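Side-chain contact in alpha-galacturonidase (Bacillus subtilis, PDB 3FEF), which hydrolyses alpha-1,4-linked galacturonate, removing alpha-D-galacturonate units with NAD(+) and a manganese ion as cofactors: residues D109-G114 with A274-G279. Residues are numbered along the deposited sequence; the frame is centred on the assembly and turned at random.
Sequences DTVGPG and AEFLPG
Thr-110 and Val-111 meet the ring of Phe-276 where the loop leading into helix 112-136, in the Rossmann-type NAD-binding half of this family 4 glycosidase, packs on the C-terminal domain. The contact is buried and lies beside the metal site. In Thr-110 the two branches divide the work. Thr-110 OG1 donates a hydrogen bond to Asp-109 OD1 at 2.8 Å, from well above the carboxylate plane, and is also hydrogen-bonded to ND1 of the metal ligand His-206. With OG1 beside the backbone N (chi1 -66°), the Thr-110 methyl CG2 stands anti to that N and lies 3.5 Å from Phe-276 CZ, approaching obliquely. Val-111 comes next and covers one face of the ring. Val-111 CG2 sits 4.0 Å from the Phe-276 ring centroid and only 4° off the normal, a CH-pi contact. Val-111 CG1 reaches Phe-276 CE1 at 3.8 Å. Gly-112 N then hydrogen-bonds to Asp-418 OD2. Phe-276 also stacks with Phe-207, and His-392 meets it edge-to-face. An alanine in place of Phe-276 would probably leave the Val-111 and Thr-110 methyls without the ring they rest on, and Phe-207 without this stacking partner. Glu-275 OE2 accepts hydrogen bonds from the backbone N of Val-107 and Gly-108. Glu-275 O lies 3.5 Å from Val-111 CG2.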
ATOM      1  N   ASP A 109      30.176 -11.241  -7.249  1.00 29.20           N
ATOM      2  CA  ASP A 109      29.678 -11.775  -5.987  1.00 28.87           C
ATOM      3  C   ASP A 109      28.322 -11.180  -5.611  1.00 28.13           C
ATOM      4  O   ASP A 109      27.786 -11.475  -4.551  1.00 31.91           O
ATOM      5  CB  ASP A 109      30.682 -11.512  -4.851  1.00 31.07           C
ATOM      6  CG  ASP A 109      30.839 -10.026  -4.522  1.00 31.99           C
ATOM      7  OD1 ASP A 109      30.332  -9.176  -5.269  1.00 32.70           O
ATOM      8  OD2 ASP A 109      31.483  -9.694  -3.510  1.00 36.43           O
ATOM      9  N   THR A 110      27.769 -10.363  -6.490  1.00 23.77           N
ATOM     10  CA  THR A 110      26.607  -9.566  -6.166  1.00 27.26           C
ATOM     11  C   THR A 110      25.502  -9.717  -7.209  1.00 26.43           C
ATOM     12  O   THR A 110      24.452 -10.243  -6.899  1.00 32.12           O
ATOM     13  CB  THR A 110      27.016  -8.086  -5.939  1.00 29.38           C
ATOM     14  OG1 THR A 110      27.849  -8.016  -4.770  1.00 31.38           O
ATOM     15  CG2 THR A 110      25.800  -7.182  -5.725  1.00 28.12           C
ATOM     16  N   VAL A 111      25.734  -9.268  -8.435  1.00 27.33           N
ATOM     17  CA  VAL A 111      24.776  -9.460  -9.533  1.00 28.49           C
ATOM     18  C   VAL A 111      25.496 -10.082 -10.726  1.00 29.92           C
ATOM     19  O   VAL A 111      26.544 -10.705 -10.565  1.00 27.23           O
ATOM     20  CB  VAL A 111      24.081  -8.161  -9.966  1.00 29.41           C
ATOM     21  CG1 VAL A 111      23.103  -7.702  -8.886  1.00 31.17           C
ATOM     22  CG2 VAL A 111      25.093  -7.078 -10.272  1.00 29.02           C
ATOM     23  N   GLY A 112      24.945  -9.921 -11.920  1.00 28.66           N
ATOM     24  CA  GLY A 112      25.533 -10.565 -13.092  1.00 27.32           C
ATOM     25  C   GLY A 112      25.397 -12.078 -12.938  1.00 30.94           C
ATOM     26  O   GLY A 112      24.797 -12.561 -11.954  1.00 30.63           O
ATOM     27  N   PRO A 113      25.929 -12.842 -13.913  1.00 28.55           N
ATOM     28  CA  PRO A 113      25.845 -14.302 -13.876  1.00 27.76           C
ATOM     29  C   PRO A 113      26.449 -14.891 -12.600  1.00 28.63           C
ATOM     30  O   PRO A 113      25.842 -15.741 -11.963  1.00 32.00           O
ATOM     31  CB  PRO A 113      26.636 -14.748 -15.118  1.00 29.04           C
ATOM     32  CG  PRO A 113      27.095 -13.517 -15.820  1.00 28.31           C
ATOM     33  CD  PRO A 113      26.406 -12.332 -15.205  1.00 28.88           C
ATOM     34  N   GLY A 114      27.633 -14.439 -12.208  1.00 29.76           N
ATOM     35  CA  GLY A 114      28.259 -14.947 -10.986  1.00 25.05           C
ATOM     36  C   GLY A 114      27.486 -14.635  -9.725  1.00 26.65           C
ATOM     37  O   GLY A 114      27.401 -15.463  -8.804  1.00 27.78           O
ATOM     38  N   ALA A 274      30.085  -0.840 -11.514  1.00 28.67           N
ATOM     39  CA  ALA A 274      30.223  -1.239 -12.908  1.00 30.86           C
ATOM     40  C   ALA A 274      29.374  -2.460 -13.268  1.00 29.96           C
ATOM     41  O   ALA A 274      29.060  -2.665 -14.418  1.00 31.14           O
ATOM     42  CB  ALA A 274      31.685  -1.499 -13.245  1.00 29.60           C
ATOM     43  N   GLU A 275      28.985  -3.265 -12.294  1.00 30.29           N
ATOM     44  CA  GLU A 275      28.283  -4.498 -12.636  1.00 31.78           C
ATOM     45  C   GLU A 275      26.758  -4.341 -12.732  1.00 31.86           C
ATOM     46  O   GLU A 275      26.065  -5.290 -13.122  1.00 29.77           O
ATOM     47  CB  GLU A 275      28.625  -5.582 -11.620  1.00 32.98           C
ATOM     48  CG  GLU A 275      30.106  -5.632 -11.271  1.00 35.88           C
ATOM     49  CD  GLU A 275      30.503  -6.966 -10.687  1.00 37.70           C
ATOM     50  OE1 GLU A 275      30.179  -7.228  -9.503  1.00 34.02           O
ATOM     51  OE2 GLU A 275      31.130  -7.758 -11.423  1.00 38.77           O
ATOM     52  N   PHE A 276      26.239  -3.166 -12.368  1.00 28.93           N
ATOM     53  CA  PHE A 276      24.782  -2.985 -12.235  1.00 27.25           C
ATOM     54  C   PHE A 276      24.100  -2.393 -13.459  1.00 27.44           C
ATOM     55  O   PHE A 276      22.878  -2.390 -13.523  1.00 28.99           O
ATOM     56  CB  PHE A 276      24.422  -2.126 -11.009  1.00 23.52           C
ATOM     57  CG  PHE A 276      24.526  -2.863  -9.706  1.00 24.15           C
ATOM     58  CD1 PHE A 276      23.407  -3.400  -9.109  1.00 22.02           C
ATOM     59  CD2 PHE A 276      25.752  -3.016  -9.084  1.00 23.70           C
ATOM     60  CE1 PHE A 276      23.501  -4.065  -7.924  1.00 23.49           C
ATOM     61  CE2 PHE A 276      25.856  -3.707  -7.903  1.00 24.81           C
ATOM     62  CZ  PHE A 276      24.729  -4.230  -7.317  1.00 24.05           C
ATOM     63  N   LEU A 277      24.871  -1.877 -14.413  1.00 30.57           N
ATOM     64  CA  LEU A 277      24.280  -1.202 -15.567  1.00 32.64           C
ATOM     65  C   LEU A 277      25.076  -1.305 -16.839  1.00 34.48           C
ATOM     66  O   LEU A 277      26.249  -1.626 -16.817  1.00 35.27           O
ATOM     67  CB  LEU A 277      24.004   0.280 -15.282  1.00 34.33           C
ATOM     68  CG  LEU A 277      24.830   1.095 -14.287  1.00 35.77           C
ATOM     69  CD1 LEU A 277      26.320   0.869 -14.434  1.00 32.17           C
ATOM     70  CD2 LEU A 277      24.459   2.572 -14.461  1.00 36.11           C
ATOM     71  N   PRO A 278      24.419  -1.016 -17.972  1.00 36.85           N
ATOM     72  CA  PRO A 278      25.093  -0.937 -19.265  1.00 37.34           C
ATOM     73  C   PRO A 278      26.166   0.148 -19.234  1.00 35.67           C
ATOM     74  O   PRO A 278      25.929   1.242 -18.711  1.00 38.48           O
ATOM     75  CB  PRO A 278      23.965  -0.501 -20.222  1.00 37.59           C
ATOM     76  CG  PRO A 278      22.719  -0.909 -19.548  1.00 35.51           C
ATOM     77  CD  PRO A 278      22.981  -0.731 -18.081  1.00 35.91           C
ATOM     78  N   GLY A 279      27.329  -0.146 -19.795  1.00 32.97           N
ATOM     79  CA  GLY A 279      28.371   0.854 -19.949  1.00 31.95           C
ATOM     80  C   GLY A 279      29.578   0.248 -20.635  1.00 32.40           C
ATOM     81  O   GLY A 279      29.639  -0.958 -20.819  1.00 31.91           O
TER